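Long-range contacts in putative succinylglutamate desuccinylase / aspartoacylase (Shewanella amazonensis, PDB 3FMC), which probably acts as a zinc-dependent hydrolase of the succinylglutamate desuccinylase/aspartoacylase family, with a proposed action on ester bonds: residues P316-L321 with T333-P338; V301-K306 with T356-V361; V309-T314 with G341-H346. One frame throughout, in Å; residues are numbered along the deposited sequence.

How the contacts relate
All three contacts lie on one side of the chain's centre, 22 to 30 Å from it by their own centres, and none uses a residue of the possible, empty metal site at His-43, Glu-46 and His-172. Contacts 1 and 2, with centres about 8 Å apart, share a sheet: strands 316-321 and 299-303 are neighbours, and Leu-317 O lies 2.8 Å from Leu-304 N, probably hydrogen-bonded. Contacts 2 and 3, about 9 Å apart centre to centre, are joined through strands 357-363 and 341-346, where Lys-360 O and Ile-344 N are 2.9 Å apart. Contact 3 reaches contact 1, about 12 Å away between centres, among other contacts through Met-311, which packs on Leu-317.

Contact 1. Residues P316-L321 with T333-P338; sequences PLVNLL and TVLRLP
Val-318 lays its CG2 methyl against the end of Leu-335, 3.7 Å from CD1, the two side chains crossing at a slant. The torsion of Val-318 explains this: at chi1 -46° CG2 sits between the backbone N and the carbonyl carbon while CG1 turns beside the N. Leu-320 and Thr-333 continue the same face side by side. At chi1 58° OG1 of Thr-333 stands between the backbone N and the carbonyl carbon, and donates to a water at 2.7 Å; that water in turn donates to Leu-320 O, 2.9 Å away.

Asn-319 and Val-334 share the other face; the Pro-316 ring and the end of Arg-336 come up beside Val-334. Val-334 works with both branches: CG1 meets Pro-316 CB at 3.6 Å, and CG2 approaches Asn-319 OD1 at 3.4 Å. The amide ND2 of Asn-319 is taken by Glu-302. Val-334 CG1 also lies over the centre of the Arg-336 guanidinium, whose NH1 comes within 3.7 Å of Pro-316 CG.

Backbone bonds between Val-318 and Leu-335 and between Leu-320 and Thr-333 fix this register. Near Pro-316 it slips, because Leu-335 O accepts from Leu-317 N at 2.8 Å and, weakly, from Val-318 N at 3.3 Å. Two residues facing one define a classic beta bulge, here set in an antiparallel beta hairpin of strands 316-321 and 332-336.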
loop_
_atom_site.group_PDB
_atom_site.type_symbol
_atom_site.label_atom_id
_atom_site.label_comp_id
_atom_site.label_asym_id
_atom_site.label_seq_id
_atom_site.Cartn_x
_atom_site.Cartn_y
_atom_site.Cartn_z
ATOM N N PRO C 316 25.997 16.021 15.837
ATOM C CA PRO C 316 25.471 15.378 14.635
ATOM C C PRO C 316 24.268 14.483 14.919
ATOM O O PRO C 316 24.332 13.578 15.748
ATOM C CB PRO C 316 26.640 14.523 14.155
ATOM C CG PRO C 316 27.798 15.133 14.729
ATOM C CD PRO C 316 27.369 15.566 16.092
ATOM N N LEU C 317 23.190 14.736 14.197
ATOM C CA LEU C 317 21.981 13.970 14.315
ATOM C C LEU C 317 21.994 12.814 13.296
ATOM O O LEU C 317 21.700 11.671 13.658
ATOM C CB LEU C 317 20.801 14.895 14.110
ATOM C CG LEU C 317 19.446 14.410 14.500
ATOM C CD1 LEU C 317 19.414 14.130 16.007
ATOM C CD2 LEU C 317 18.404 15.474 14.064
ATOM N N VAL C 318 22.311 13.119 12.029
ATOM C CA VAL C 318 22.421 12.115 10.981
ATOM C C VAL C 318 23.462 12.533 9.938
ATOM O O VAL C 318 23.793 13.717 9.793
ATOM C CB VAL C 318 21.074 11.859 10.157
ATOM C CG1 VAL C 318 19.818 11.707 11.056
ATOM C CG2 VAL C 318 20.824 12.934 9.074
ATOM N N ASN C 319 23.962 11.535 9.232
ATOM C CA ASN C 319 24.696 11.763 8.002
ATOM C C ASN C 319 23.657 11.595 6.895
ATOM O O ASN C 319 22.864 10.660 6.926
ATOM C CB ASN C 319 25.810 10.799 7.814
ATOM C CG ASN C 319 26.986 11.121 8.703
ATOM O OD1 ASN C 319 27.290 12.290 8.918
ATOM N ND2 ASN C 319 27.602 10.105 9.261
ATOM N N LEU C 320 23.678 12.521 5.954
ATOM C CA LEU C 320 22.784 12.535 4.797
ATOM C C LEU C 320 23.671 12.273 3.557
ATOM O O LEU C 320 24.502 13.094 3.179
ATOM C CB LEU C 320 22.025 13.852 4.718
ATOM C CG LEU C 320 20.934 13.934 3.645
ATOM C CD1 LEU C 320 19.784 12.986 3.995
ATOM C CD2 LEU C 320 20.455 15.372 3.430
ATOM N N LEU C 321 23.450 11.111 2.938
ATOM C CA LEU C 321 24.230 10.595 1.826
ATOM C C LEU C 321 23.458 10.739 0.518
ATOM O O LEU C 321 22.304 10.315 0.402
ATOM C CB LEU C 321 24.568 9.128 2.078
ATOM C CG LEU C 321 25.376 8.380 1.019
ATOM C CD1 LEU C 321 26.836 8.951 0.932
ATOM C CD2 LEU C 321 25.337 6.848 1.291
ATOM N N THR C 333 26.552 15.083 3.897
ATOM C CA THR C 333 26.468 16.218 4.825
ATOM C C THR C 333 25.970 15.761 6.192
ATOM O O THR C 333 25.418 14.669 6.331
ATOM C CB THR C 333 25.596 17.341 4.226
ATOM O OG1 THR C 333 24.288 16.860 3.940
ATOM C CG2 THR C 333 26.206 17.809 2.874
ATOM N N VAL C 334 26.166 16.598 7.197
ATOM C CA VAL C 334 25.732 16.282 8.571
ATOM C C VAL C 334 24.590 17.207 8.895
ATOM O O VAL C 334 24.677 18.403 8.661
ATOM C CB VAL C 334 26.852 16.507 9.602
ATOM C CG1 VAL C 334 26.370 16.201 10.986
ATOM C CG2 VAL C 334 28.025 15.638 9.259
ATOM N N LEU C 335 23.474 16.645 9.355
ATOM C CA LEU C 335 22.360 17.448 9.813
ATOM C C LEU C 335 22.473 17.450 11.341
ATOM O O LEU C 335 22.795 16.424 11.960
ATOM C CB LEU C 335 21.022 16.865 9.395
ATOM C CG LEU C 335 20.833 16.525 7.919
ATOM C CD1 LEU C 335 19.409 16.093 7.695
ATOM C CD2 LEU C 335 21.197 17.714 7.038
ATOM N N ARG C 336 22.168 18.602 11.931
ATOM C CA ARG C 336 22.264 18.807 13.367
ATOM C C ARG C 336 20.984 19.320 13.976
ATOM O O ARG C 336 20.184 19.953 13.314
ATOM C CB ARG C 336 23.367 19.816 13.673
ATOM C CG ARG C 336 24.723 19.391 13.179
ATOM C CD ARG C 336 25.737 20.537 13.192
ATOM N NE ARG C 336 26.922 20.139 12.428
ATOM C CZ ARG C 336 27.837 19.292 12.875
ATOM N NH1 ARG C 336 27.722 18.745 14.068
ATOM N NH2 ARG C 336 28.868 18.964 12.116
ATOM N N LEU C 337 20.731 18.960 15.234
ATOM C CA LEU C 337 19.526 19.467 15.903
ATOM C C LEU C 337 19.718 20.945 16.202
ATOM O O LEU C 337 20.825 21.388 16.512
ATOM C CB LEU C 337 19.166 18.767 17.211
ATOM C CG LEU C 337 18.380 17.454 17.224
ATOM C CD1 LEU C 337 17.692 17.429 18.576
ATOM C CD2 LEU C 337 17.338 17.326 16.145
ATOM N N PRO C 338 18.638 21.703 16.087
ATOM C CA PRO C 338 18.625 23.138 16.327
ATOM C C PRO C 338 18.762 23.532 17.779
ATOM O O PRO C 338 19.158 24.647 18.079
ATOM C CB PRO C 338 17.238 23.556 15.845
ATOM C CG PRO C 338 16.792 22.449 14.987
ATOM C CD PRO C 338 17.332 21.250 15.605
HETATM O O HOH W 1 23.977 15.442 1.627
#

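Contact 2. Residues V301-K306 with T356-V361; sequences VEYLGK and TELYKV
Tyr-359 reaches across to Gly-305 with its phenol and supplies the hydrogen bond of the contact: OH donates to Gly-305 O at 2.7 Å. With chi1 at -81° its CG lies anti to the carbonyl carbon, which sends the phenol toward Gly-305. The donor lies in the carbonyl plane on a lone pair, with a C=O...donor angle of 120°, and the carbonyl oxygen sits at the edge of the Tyr-359 ring.

The aromatic contact is oblique. The side chains of Tyr-303 and Tyr-359 run past each other in opposite directions, the ring planes at 59° and the centroids 5.9 Å apart. CE1 of Tyr-359 comes to the edge of the Tyr-303 ring, 3.7 Å from CD1. Tyr-303 OH bonds instead to Ser-349 O.

Apolar contact centres on one methyl, Leu-358 CD2, which meets Tyr-303 CE1 at 3.9 Å and Val-301 CG2 at 4.0 Å. Val-301 CG1 lies over the centre of the Tyr-303 ring, 3.5 Å above its plane, on the same side as the obliquely placed Leu-358 CD2.

The axes of strands 301-303 and 357-361 come no closer than 10.3 Å, so side chains span the distance. Leu-358 and Tyr-359 form a classic beta bulge opposite Phe-293 of strand 290-294, His-346 of strand 341-346 stacks on Tyr-303 and meets Tyr-359, and strand 316-321 adds Val-318 against Val-301 and Leu-317 against Tyr-359.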
loop_
_atom_site.group_PDB
_atom_site.type_symbol
_atom_site.label_atom_id
_atom_site.label_comp_id
_atom_site.label_asym_id
_atom_site.label_seq_id
_atom_site.Cartn_x
_atom_site.Cartn_y
_atom_site.Cartn_z
ATOM N N VAL C 301 19.905 8.135 4.874
ATOM C CA VAL C 301 20.272 8.519 6.218
ATOM C C VAL C 301 20.927 7.463 7.070
ATOM O O VAL C 301 20.452 6.318 7.162
ATOM C CB VAL C 301 18.940 8.956 6.946
ATOM C CG1 VAL C 301 19.208 9.431 8.360
ATOM C CG2 VAL C 301 18.204 10.060 6.125
ATOM N N GLU C 302 22.028 7.874 7.689
ATOM C CA GLU C 302 22.702 7.091 8.720
ATOM C C GLU C 302 22.360 7.818 10.022
ATOM O O GLU C 302 22.721 8.977 10.199
ATOM C CB GLU C 302 24.209 7.050 8.473
ATOM C CG GLU C 302 24.970 6.271 9.504
ATOM C CD GLU C 302 26.471 6.216 9.191
ATOM O OE1 GLU C 302 27.076 7.277 8.881
ATOM O OE2 GLU C 302 27.002 5.114 9.285
ATOM N N TYR C 303 21.646 7.166 10.928
ATOM C CA TYR C 303 21.163 7.823 12.159
ATOM C C TYR C 303 22.321 7.857 13.151
ATOM O O TYR C 303 22.870 6.814 13.479
ATOM C CB TYR C 303 19.933 7.061 12.763
ATOM C CG TYR C 303 18.751 7.209 11.843
ATOM C CD1 TYR C 303 17.948 8.340 11.903
ATOM C CD2 TYR C 303 18.493 6.281 10.855
ATOM C CE1 TYR C 303 16.886 8.524 11.023
ATOM C CE2 TYR C 303 17.428 6.453 9.950
ATOM C CZ TYR C 303 16.638 7.580 10.047
ATOM O OH TYR C 303 15.627 7.794 9.131
ATOM N N LEU C 304 22.674 9.048 13.615
ATOM C CA LEU C 304 23.772 9.191 14.612
ATOM C C LEU C 304 23.256 9.449 16.016
ATOM O O LEU C 304 23.830 8.961 16.984
ATOM C CB LEU C 304 24.711 10.307 14.179
ATOM C CG LEU C 304 25.311 10.192 12.777
ATOM C CD1 LEU C 304 26.077 11.458 12.375
ATOM C CD2 LEU C 304 26.150 8.946 12.622
ATOM N N GLY C 305 22.190 10.210 16.149
ATOM C CA GLY C 305 21.600 10.537 17.465
ATOM C C GLY C 305 20.925 9.291 17.978
ATOM O O GLY C 305 20.000 8.785 17.346
ATOM N N LYS C 306 21.388 8.772 19.121
ATOM C CA LYS C 306 20.822 7.529 19.665
ATOM C C LYS C 306 19.611 7.866 20.535
ATOM O O LYS C 306 19.621 8.796 21.324
ATOM C CB LYS C 306 21.863 6.743 20.468
ATOM C CG LYS C 306 23.085 6.390 19.599
ATOM C CD LYS C 306 22.769 5.319 18.561
ATOM C CE LYS C 306 23.917 5.068 17.638
ATOM N NZ LYS C 306 23.712 3.798 16.890
ATOM N N THR C 356 10.235 14.488 5.350
ATOM C CA THR C 356 9.951 13.284 6.105
ATOM C C THR C 356 10.362 13.529 7.553
ATOM O O THR C 356 11.393 14.165 7.804
ATOM C CB THR C 356 10.644 12.036 5.541
ATOM O OG1 THR C 356 10.318 11.908 4.162
ATOM C CG2 THR C 356 10.146 10.786 6.329
ATOM N N GLU C 357 9.539 13.091 8.507
ATOM C CA GLU C 357 9.859 13.343 9.916
ATOM C C GLU C 357 11.009 12.426 10.328
ATOM O O GLU C 357 10.865 11.205 10.399
ATOM C CB GLU C 357 8.653 13.129 10.786
ATOM C CG GLU C 357 8.874 13.457 12.284
ATOM C CD GLU C 357 7.751 12.916 13.146
ATOM O OE1 GLU C 357 6.619 13.461 13.152
ATOM O OE2 GLU C 357 8.017 11.932 13.835
ATOM N N LEU C 358 12.151 13.030 10.594
ATOM C CA LEU C 358 13.357 12.280 10.962
ATOM C C LEU C 358 13.397 11.889 12.438
ATOM O O LEU C 358 13.673 10.738 12.742
ATOM C CB LEU C 358 14.641 13.040 10.593
ATOM C CG LEU C 358 15.136 12.964 9.163
ATOM C CD1 LEU C 358 16.256 14.017 8.969
ATOM C CD2 LEU C 358 15.627 11.531 8.810
ATOM N N TYR C 359 13.132 12.823 13.332
ATOM C CA TYR C 359 13.137 12.554 14.762
ATOM C C TYR C 359 12.078 13.336 15.487
ATOM O O TYR C 359 11.599 14.328 14.971
ATOM C CB TYR C 359 14.477 13.030 15.394
ATOM C CG TYR C 359 15.721 12.137 15.278
ATOM C CD1 TYR C 359 16.491 12.113 14.125
ATOM C CD2 TYR C 359 16.176 11.396 16.367
ATOM C CE1 TYR C 359 17.624 11.344 14.008
ATOM C CE2 TYR C 359 17.325 10.653 16.290
ATOM C CZ TYR C 359 18.061 10.626 15.117
ATOM O OH TYR C 359 19.198 9.870 15.007
ATOM N N LYS C 360 11.674 12.826 16.655
ATOM C CA LYS C 360 10.963 13.613 17.666
ATOM C C LYS C 360 11.950 13.759 18.856
ATOM O O LYS C 360 12.606 12.785 19.272
ATOM C CB LYS C 360 9.633 13.036 18.065
ATOM C CG LYS C 360 8.590 13.138 16.952
ATOM C CD LYS C 360 7.261 12.676 17.511
ATOM C CE LYS C 360 6.243 12.620 16.502
ATOM N NZ LYS C 360 4.976 12.364 17.239
ATOM N N VAL C 361 12.063 14.994 19.333
ATOM C CA VAL C 361 13.037 15.383 20.333
ATOM C C VAL C 361 12.426 16.149 21.491
ATOM O O VAL C 361 11.715 17.126 21.288
ATOM C CB VAL C 361 14.120 16.295 19.653
ATOM C CG1 VAL C 361 15.212 16.705 20.659
ATOM C CG2 VAL C 361 14.709 15.580 18.452
#

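Contact 3. Residues V309-T314 with G341-H346; sequences VPMKAT and GVPILH
Met-311, present as selenomethionine, crosses the Pro-343 ring at a slant. Its CG lies 3.7 Å from Pro-343 CD, and its SE lies 3.8 Å from Pro-343 CG, so consecutive atoms of the side chain follow the CD-CG side of the proline. A chi1 of 42° is what brings CG there, between the backbone N and the carbonyl carbon, and the bend at chi3 then turns the terminal CE toward Pro-316.

Pro-343 is met by a second partner: Val-309 O stands 3.3 Å from its CD. Having no N-H, the proline offers this oxygen only carbon. A serine in place of Pro-343 would lack the ring carbons CG and CD, which would probably cost the selenium its contact with the proline ring, leaving it the packing on Leu-317, and open a gap beside Val-309 O.

Pro-310 and Val-342 meet differently. They lie side by side and point the same way, with CG of the proline 3.9 Å from CG2 of the valine, and Tyr-198 of strand 198-202 touches both.

Met-311 and Gly-341 form a single bridge, an antiparallel hydrogen-bonded pair. Met-311 N donates to Gly-341 O at 2.9 Å, a nearly straight bond with an angle of 168° at the hydrogen. The return bond, Gly-341 N to Met-311 O, is longer at 3.2 Å, its donor tilted 34° from the carbonyl plane. Between the two segments polar attachment is thus backbone to backbone, two bonds holding the loop to Gly-341 while the side chains add hydrophobic contact; just beside them, Ala-313 N bonded to Asp-340 OD1 is a further hold on the loop.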
loop_
_atom_site.group_PDB
_atom_site.type_symbol
_atom_site.label_atom_id
_atom_site.label_comp_id
_atom_site.label_asym_id
_atom_site.label_seq_id
_atom_site.Cartn_x
_atom_site.Cartn_y
_atom_site.Cartn_z
ATOM N N VAL C 309 19.297 9.270 24.496
ATOM C CA VAL C 309 20.622 9.799 24.886
ATOM C C VAL C 309 20.624 11.321 24.633
ATOM O O VAL C 309 20.472 11.764 23.490
ATOM C CB VAL C 309 21.756 9.122 24.119
ATOM C CG1 VAL C 309 23.126 9.708 24.526
ATOM C CG2 VAL C 309 21.716 7.645 24.317
ATOM N N PRO C 310 20.749 12.129 25.696
ATOM C CA PRO C 310 20.757 13.571 25.503
ATOM C C PRO C 310 21.858 14.032 24.583
ATOM O O PRO C 310 22.933 13.416 24.538
ATOM C CB PRO C 310 21.018 14.091 26.899
ATOM C CG PRO C 310 20.410 13.034 27.790
ATOM C CD PRO C 310 20.831 11.775 27.128
HETATM N N MSE C 311 21.591 15.093 23.843
HETATM C CA MSE C 311 22.594 15.653 22.956
HETATM C C MSE C 311 22.464 17.138 22.934
HETATM O O MSE C 311 21.532 17.749 23.533
HETATM C CB MSE C 311 22.558 15.026 21.532
HETATM C CG MSE C 311 21.282 14.805 20.975
HETATM SE SE MSE C 311 21.261 13.919 19.178
HETATM C CE MSE C 311 22.282 15.230 18.202
ATOM N N LYS C 312 23.463 17.748 22.321
ATOM C CA LYS C 312 23.514 19.187 22.272
ATOM C C LYS C 312 23.270 19.642 20.861
ATOM O O LYS C 312 23.385 18.871 19.916
ATOM C CB LYS C 312 24.870 19.702 22.776
ATOM C CG LYS C 312 25.163 19.285 24.198
ATOM C CD LYS C 312 26.299 20.085 24.822
ATOM C CE LYS C 312 27.593 20.040 23.967
ATOM N NZ LYS C 312 28.773 20.687 24.648
ATOM N N ALA C 313 23.004 20.921 20.639
ATOM C CA ALA C 313 22.803 21.431 19.261
ATOM C C ALA C 313 23.994 21.215 18.312
ATOM O O ALA C 313 23.838 21.144 17.097
ATOM C CB ALA C 313 22.475 22.904 19.305
ATOM N N THR C 314 25.185 21.115 18.884
ATOM C CA THR C 314 26.412 21.014 18.117
ATOM C C THR C 314 26.712 19.586 17.737
ATOM O O THR C 314 27.672 19.312 17.003
ATOM C CB THR C 314 27.565 21.556 18.958
ATOM O OG1 THR C 314 27.552 20.896 20.227
ATOM C CG2 THR C 314 27.382 23.032 19.182
ATOM N N GLY C 341 18.542 18.746 23.389
ATOM C CA GLY C 341 17.378 17.971 23.733
ATOM C C GLY C 341 17.719 16.513 23.770
ATOM O O GLY C 341 18.904 16.123 23.668
ATOM N N VAL C 342 16.669 15.704 23.936
ATOM C CA VAL C 342 16.787 14.250 23.980
ATOM C C VAL C 342 15.977 13.620 22.833
ATOM O O VAL C 342 14.763 13.665 22.879
ATOM C CB VAL C 342 16.229 13.651 25.301
ATOM C CG1 VAL C 342 16.441 12.140 25.306
ATOM C CG2 VAL C 342 16.972 14.224 26.520
ATOM N N PRO C 343 16.657 13.082 21.825
ATOM C CA PRO C 343 15.953 12.370 20.749
ATOM C C PRO C 343 15.255 11.155 21.346
ATOM O O PRO C 343 15.898 10.365 22.064
ATOM C CB PRO C 343 17.084 11.986 19.781
ATOM C CG PRO C 343 18.290 12.031 20.563
ATOM C CD PRO C 343 18.113 13.099 21.597
ATOM N N ILE C 344 13.937 11.065 21.134
ATOM C CA ILE C 344 13.123 9.949 21.662
ATOM C C ILE C 344 12.960 8.844 20.632
ATOM O O ILE C 344 13.015 7.637 20.928
ATOM C CB ILE C 344 11.722 10.475 22.140
ATOM C CG1 ILE C 344 11.881 11.481 23.294
ATOM C CG2 ILE C 344 10.789 9.337 22.518
ATOM C CD1 ILE C 344 12.716 10.946 24.494
ATOM N N LEU C 345 12.775 9.260 19.385
ATOM C CA LEU C 345 12.496 8.290 18.330
ATOM C C LEU C 345 12.939 8.884 16.999
ATOM O O LEU C 345 13.047 10.114 16.854
ATOM C CB LEU C 345 10.982 7.950 18.323
ATOM C CG LEU C 345 9.970 9.092 18.122
ATOM C CD1 LEU C 345 9.771 9.383 16.597
ATOM C CD2 LEU C 345 8.595 8.890 18.740
ATOM N N HIS C 346 13.170 7.996 16.046
ATOM C CA HIS C 346 13.500 8.383 14.694
ATOM C C HIS C 346 12.797 7.472 13.683
ATOM O O HIS C 346 12.332 6.362 13.986
ATOM C CB HIS C 346 15.035 8.482 14.465
ATOM C CG HIS C 346 15.776 7.173 14.406
ATOM N ND1 HIS C 346 15.579 6.231 13.407
ATOM C CD2 HIS C 346 16.789 6.697 15.173
ATOM C CE1 HIS C 346 16.415 5.224 13.589
ATOM N NE2 HIS C 346 17.183 5.492 14.633
#